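Local coordinates for multicopper oxidase (Uncultured bacterium, PDB 4E9X), which probably couples the one-electron oxidation of substrates to the reduction of dioxygen to water at its mononuclear and trinuclear copper sites, at residues A[106-109]-A[110-114]; A[181-184]-A[185-189]; A[295-298]-A[299-302]. All coordinates share one frame; numbering follows the deposited sequence.

Interaction 1: A[106-109]-A[110-114]; sequences HVNV and NEHVG. With CU (copper (II) ion), chain D; CU (copper (II) ion), chain J.
The Asn108 and His112 side chains run alongside one another in the same direction, where the loop that carries copper ligands in this cupredoxin domain turns into the short helix 109-115. Over one face of the His112 imidazole sits Asn108 CB, 3.9 Å from the ring centroid and displaced toward the rim on the CD2/NE2 side, a CH-pi contact. The Asn108 amide stands almost upright to the ring, their planes 84° apart. With CG of His112 anti to its carbonyl carbon (chi1 -73°), the ring swings back toward the loop, and ND1 binds the mononuclear copper, which His57 and Cys105 also bind, with Met118 completing the site. Backbone bonds hold His112 at this point of the helix: its N donates to Asn108 O (2.9 Å, 177°), and Glu111 N adds a weak bond to the same oxygen. The next carbonyl, Val109 O, accepts from both Val113 N and Gly114 N, while Val109 CB meets Val113 CG2 at 4.2 Å. At the other end of the segment His106 is turned away from the helix and serves a different metal, a copper shared with His206 and His252 of the second subunit. Its NE2 lies 2.1 Å from that copper, whereas His112 ND1 lies 2.0 Å from the mononuclear one.

Interaction 2: A[181-184]-A[185-189]; sequences LRVK and KGDVV
Lys184 and Asp187 are the first and last residues of a type II beta turn, with Lys185 and Gly186 at its corners, which links edge strand 181-183 of one sheet to strand 187-195 of another in the second cupredoxin domain. Asp187 N closes the turn on Lys184 O at 3.0 Å, and the Asp187 side chain folds back over it to grip the other end of the same residue. Its chi1 of -92°, well off a staggered value, brings OD2 to Lys184 N in a nearly straight bond of 2.9 Å (169°), the N-H arriving from above the carboxylate plane. OD1 is taken by Thr137 OG1, so both carboxylate oxygens are engaged and the group's rotation is fixed. The Lys184 chain, extended beyond CG, crosses the aspartate at about a right angle, and that of Lys185 is likewise drawn out. Gly186 adopts the positive phi that a type II turn puts at its third position. Below the turn the side chains become apolar. In one of its two conformers, Leu181 places CD2 4.4 Å from Val189 CG1. Val183 and Val189 also cross at about a right angle. Val189 holds CG2 anti to its carbonyl carbon, and this methyl meets Val183 CG1 at 4.0 Å.

Interaction 3: A[295-298]-A[299-302]; sequences FFYS and ESLK
Between Tyr297 and Leu301 the backbone makes a single helix-like turn, Leu301 N donating to Tyr297 O over 2.9 Å, and an overlapping bond runs from Lys302 N to Glu299 O. Tyr297 itself has a positive phi (65°), which marks the bend into this turn. The leucine side chain also lies against the tyrosine carbonyl oxygen: Leu301 CG comes within 3.2 Å of Tyr297 O, and CD1 reaches on to Tyr297 CB at 4.3 Å. On the tyrosine ring, Ser300 OG approaches the edge near the ring plane, 3.6 Å from CD1, and Ser300 OG accepts a hydrogen bond from Asn294 ND2. This turn belongs to the long loop between strands 270-275 and 306-308, which runs from the second cupredoxin domain back to the first. Accordingly Tyr297, Ser300 and Leu301 all pack on Leu36 of strand 36-40, and Tyr297 OH bonds to Gly34 O. Ser298 faces the other domain, its OG bonded to Asp139 O. Toward the outer side Lys302 CG lies 3.5 Å from Ser298 O; beyond it the chain bends at chi3 (-100°) and chi4, which turns NZ back to Glu299 OE2 for a long salt bridge of 3.5 Å. Glu299 is bent too, at chi2 (-56°), which turns its carboxylate to meet that ammonium group.

Overall arrangement
The three contacts follow one another along the chain, none nested in or crossing another, and each closes a local turn. Interaction 1 comes first, in the first cupredoxin domain, where strand 101-104 leads through copper ligands into helix 109-115 beside the second subunit. Interaction 2 caps the passage between two sheets of the second domain, its centre about 36 Å from that of interaction 1 and on the opposite side of the chain's centre. Interaction 3 lies in the late loop returning to the first domain, its centre about 26 Å from that of interaction 1. Interactions 2 and 3 touch: Leu181 CB packs on Phe296 CE2 at 3.9 Å, and both residues also lie against strand 138-147.

Interaction 1: A[106-109]-A[110-114]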
# COMPACT_ATOMS: atom_id res chain seq x y z
N HIS A 106 20.86 9.39 5.52
CA HIS A 106 20.03 10.27 4.71
C HIS A 106 20.79 10.93 3.55
O HIS A 106 20.34 11.93 3.00
CB HIS A 106 19.35 11.33 5.60
CG HIS A 106 17.92 11.60 5.24
ND1 HIS A 106 17.58 12.25 4.08
CD2 HIS A 106 16.76 11.34 5.89
CE1 HIS A 106 16.27 12.34 4.02
NE2 HIS A 106 15.73 11.81 5.10
N VAL A 107 21.92 10.34 3.16
CA VAL A 107 22.68 10.69 1.98
C VAL A 107 22.36 9.62 0.90
O VAL A 107 22.38 8.41 1.21
CB VAL A 107 24.18 10.68 2.26
CG1 VAL A 107 24.94 10.85 0.93
CG2 VAL A 107 24.59 11.72 3.27
N ASN A 108 22.13 10.06 -0.31
CA ASN A 108 21.96 9.12 -1.42
C ASN A 108 20.98 8.01 -1.07
O ASN A 108 21.25 6.81 -1.26
CB ASN A 108 23.37 8.57 -1.77
CG ASN A 108 24.25 9.56 -2.52
OD1 ASN A 108 23.71 10.53 -3.10
ND2 ASN A 108 25.59 9.43 -2.65
N VAL A 109 19.88 8.34 -0.42
CA VAL A 109 19.06 7.33 0.25
C VAL A 109 18.52 6.21 -0.62
O VAL A 109 18.36 5.08 -0.14
CB VAL A 109 17.87 7.97 1.00
CG1 VAL A 109 18.46 9.04 1.94
CG2 VAL A 109 16.78 8.53 0.13
N ASN A 110 18.19 6.51 -1.88
CA ASN A 110 17.70 5.46 -2.78
C ASN A 110 18.66 4.30 -2.82
O ASN A 110 18.24 3.14 -2.86
CB ASN A 110 17.42 6.03 -4.18
CG ASN A 110 18.63 6.64 -4.86
OD1 ASN A 110 19.15 7.64 -4.34
ND2 ASN A 110 19.09 6.05 -5.93
N GLU A 111 19.97 4.58 -2.79
CA GLU A 111 20.94 3.50 -2.79
C GLU A 111 21.30 3.09 -1.38
O GLU A 111 21.31 1.89 -1.04
CB GLU A 111 22.22 3.92 -3.56
CG GLU A 111 23.25 2.80 -3.55
CD GLU A 111 24.66 3.14 -3.94
OE1 GLU A 111 24.91 4.27 -4.41
OE2 GLU A 111 25.53 2.23 -3.73
N HIS A 112 21.68 4.05 -0.50
CA HIS A 112 22.25 3.69 0.78
C HIS A 112 21.23 2.97 1.67
O HIS A 112 21.59 2.01 2.35
CB HIS A 112 22.85 4.94 1.46
CG HIS A 112 24.12 5.41 0.82
ND1 HIS A 112 25.00 6.25 1.51
CD2 HIS A 112 24.61 5.20 -0.43
CE1 HIS A 112 26.01 6.52 0.70
NE2 HIS A 112 25.81 5.91 -0.46
N VAL A 113 19.99 3.49 1.70
CA VAL A 113 18.93 2.87 2.48
C VAL A 113 18.30 1.77 1.66
O VAL A 113 17.99 0.70 2.19
CB VAL A 113 17.88 3.89 2.98
CG1 VAL A 113 16.79 3.20 3.77
CG2 VAL A 113 18.60 4.96 3.83
N GLY A 114 18.14 1.97 0.36
CA GLY A 114 17.44 0.96 -0.47
C GLY A 114 18.22 -0.35 -0.60
O GLY A 114 17.60 -1.43 -0.53
CU CU D . 25.02 6.67 3.46
CU CU J . 13.72 11.76 5.56

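Interaction 2: A[181-184]-A[185-189]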
# COMPACT_ATOMS: atom_id res chain seq x y z
N LEU A 181 11.13 -18.17 14.50
CA LEU A 181 10.65 -17.42 15.67
C LEU A 181 10.15 -18.49 16.63
O LEU A 181 9.05 -19.06 16.45
CB LEU A 181 9.59 -16.41 15.23
CG LEU A 181 9.23 -15.24 16.12
CD1 LEU A 181 8.32 -14.24 15.40
CD2 LEU A 181 8.56 -15.72 17.40
N ARG A 182 10.97 -18.84 17.65
CA ARG A 182 10.66 -19.95 18.54
C ARG A 182 9.89 -19.45 19.75
O ARG A 182 10.32 -18.51 20.43
CB ARG A 182 11.94 -20.71 18.97
CG ARG A 182 12.53 -21.42 17.75
CD ARG A 182 13.63 -22.39 18.18
NE ARG A 182 14.13 -23.13 17.05
CZ ARG A 182 15.22 -23.87 17.07
NH1 ARG A 182 15.98 -23.94 18.14
NH2 ARG A 182 15.61 -24.52 15.97
N VAL A 183 8.76 -20.08 19.99
CA VAL A 183 7.86 -19.72 21.11
C VAL A 183 7.49 -20.96 21.86
O VAL A 183 7.73 -22.08 21.41
CB VAL A 183 6.58 -19.01 20.61
CG1 VAL A 183 7.00 -17.74 19.81
CG2 VAL A 183 5.72 -19.96 19.78
N LYS A 184 6.85 -20.77 23.01
CA LYS A 184 6.16 -21.88 23.68
C LYS A 184 4.75 -21.40 24.02
O LYS A 184 4.46 -20.21 24.11
CB LYS A 184 6.90 -22.39 24.92
CG LYS A 184 6.87 -21.39 26.06
CD LYS A 184 7.57 -22.03 27.26
CE LYS A 184 7.39 -21.20 28.50
NZ LYS A 184 7.95 -21.94 29.70
N LYS A 185 3.85 -22.37 24.21
CA LYS A 185 2.45 -22.04 24.48
C LYS A 185 2.33 -21.12 25.66
O LYS A 185 2.98 -21.39 26.69
CB LYS A 185 1.63 -23.34 24.70
CG LYS A 185 0.13 -23.01 24.69
CD LYS A 185 -0.69 -24.25 25.04
CE LYS A 185 -2.19 -23.94 24.89
NZ LYS A 185 -3.02 -25.09 25.36
N GLY A 186 1.56 -20.06 25.54
CA GLY A 186 1.32 -19.08 26.63
C GLY A 186 2.20 -17.85 26.43
O GLY A 186 2.01 -16.86 27.10
N ASP A 187 3.20 -17.91 25.52
CA ASP A 187 3.96 -16.69 25.21
C ASP A 187 3.02 -15.61 24.70
O ASP A 187 1.98 -15.87 24.11
CB ASP A 187 5.04 -16.98 24.16
CG ASP A 187 6.39 -17.35 24.75
OD1 ASP A 187 6.77 -16.88 25.85
OD2 ASP A 187 7.13 -18.12 24.07
N VAL A 188 3.45 -14.36 24.93
CA VAL A 188 2.76 -13.17 24.40
C VAL A 188 3.82 -12.42 23.65
O VAL A 188 4.80 -11.92 24.24
CB VAL A 188 2.19 -12.33 25.56
CG1 VAL A 188 1.51 -11.06 24.99
CG2 VAL A 188 1.24 -13.17 26.37
N VAL A 189 3.65 -12.37 22.32
CA VAL A 189 4.77 -11.96 21.44
C VAL A 189 4.45 -10.56 20.88
O VAL A 189 3.43 -10.39 20.25
CB VAL A 189 4.97 -12.96 20.32
CG1 VAL A 189 6.22 -12.59 19.50
CG2 VAL A 189 5.12 -14.40 20.86

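Interaction 3: A[295-298]-A[299-302]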
# COMPACT_ATOMS: atom_id res chain seq x y z
N PHE A 295 18.11 -13.53 16.16
CA PHE A 295 17.89 -13.08 14.79
C PHE A 295 16.86 -11.96 14.71
O PHE A 295 16.89 -11.19 13.76
CB PHE A 295 17.43 -14.29 13.96
CG PHE A 295 17.18 -13.90 12.49
CD1 PHE A 295 18.21 -13.69 11.60
CD2 PHE A 295 15.87 -13.72 12.05
CE1 PHE A 295 17.96 -13.30 10.28
CE2 PHE A 295 15.59 -13.34 10.75
CZ PHE A 295 16.64 -13.13 9.87
N PHE A 296 15.95 -11.88 15.68
CA PHE A 296 14.98 -10.79 15.73
C PHE A 296 15.24 -9.86 16.90
O PHE A 296 14.35 -9.13 17.34
CB PHE A 296 13.53 -11.35 15.84
CG PHE A 296 13.15 -12.32 14.74
CD1 PHE A 296 12.82 -11.83 13.48
CD2 PHE A 296 13.14 -13.70 14.94
CE1 PHE A 296 12.43 -12.69 12.46
CE2 PHE A 296 12.74 -14.57 13.91
CZ PHE A 296 12.41 -14.07 12.66
N TYR A 297 16.51 -9.87 17.39
CA TYR A 297 16.93 -9.00 18.50
C TYR A 297 16.23 -9.34 19.80
O TYR A 297 16.28 -8.59 20.78
CB TYR A 297 16.84 -7.51 18.17
CG TYR A 297 18.06 -6.89 17.56
CD1 TYR A 297 19.33 -7.08 18.07
CD2 TYR A 297 17.91 -6.02 16.47
CE1 TYR A 297 20.47 -6.47 17.49
CE2 TYR A 297 19.02 -5.41 15.88
CZ TYR A 297 20.28 -5.64 16.39
OH TYR A 297 21.41 -5.06 15.84
N SER A 298 15.57 -10.52 19.91
CA SER A 298 14.75 -10.76 21.12
C SER A 298 15.58 -10.96 22.36
O SER A 298 15.12 -10.65 23.43
CB SER A 298 13.90 -12.03 20.91
OG SER A 298 12.99 -11.86 19.84
N GLU A 299 16.81 -11.46 22.21
CA GLU A 299 17.65 -11.58 23.42
C GLU A 299 18.21 -10.21 23.78
O GLU A 299 18.15 -9.78 24.95
CB GLU A 299 18.76 -12.61 23.21
CG GLU A 299 18.16 -14.02 23.03
CD GLU A 299 17.26 -14.44 24.20
OE1 GLU A 299 17.48 -14.19 25.42
OE2 GLU A 299 16.21 -15.05 23.95
N SER A 300 18.71 -9.46 22.80
CA SER A 300 19.23 -8.11 23.12
C SER A 300 18.15 -7.24 23.76
O SER A 300 18.53 -6.43 24.63
CB SER A 300 19.69 -7.39 21.84
OG SER A 300 20.72 -8.13 21.20
N LEU A 301 16.90 -7.37 23.32
CA LEU A 301 15.83 -6.54 23.86
C LEU A 301 15.60 -6.80 25.33
O LEU A 301 14.99 -5.92 25.97
CB LEU A 301 14.54 -6.76 23.06
CG LEU A 301 14.57 -6.02 21.74
CD1 LEU A 301 13.54 -6.56 20.76
CD2 LEU A 301 14.26 -4.52 21.93
N LYS A 302 16.05 -7.92 25.91
CA LYS A 302 15.89 -8.23 27.33
C LYS A 302 17.07 -7.78 28.15
O LYS A 302 17.02 -7.93 29.40
CB LYS A 302 15.83 -9.77 27.48
CG LYS A 302 14.59 -10.36 26.84
CD LYS A 302 14.44 -11.74 27.50
CE LYS A 302 15.00 -12.74 26.53
NZ LYS A 302 13.82 -13.60 26.13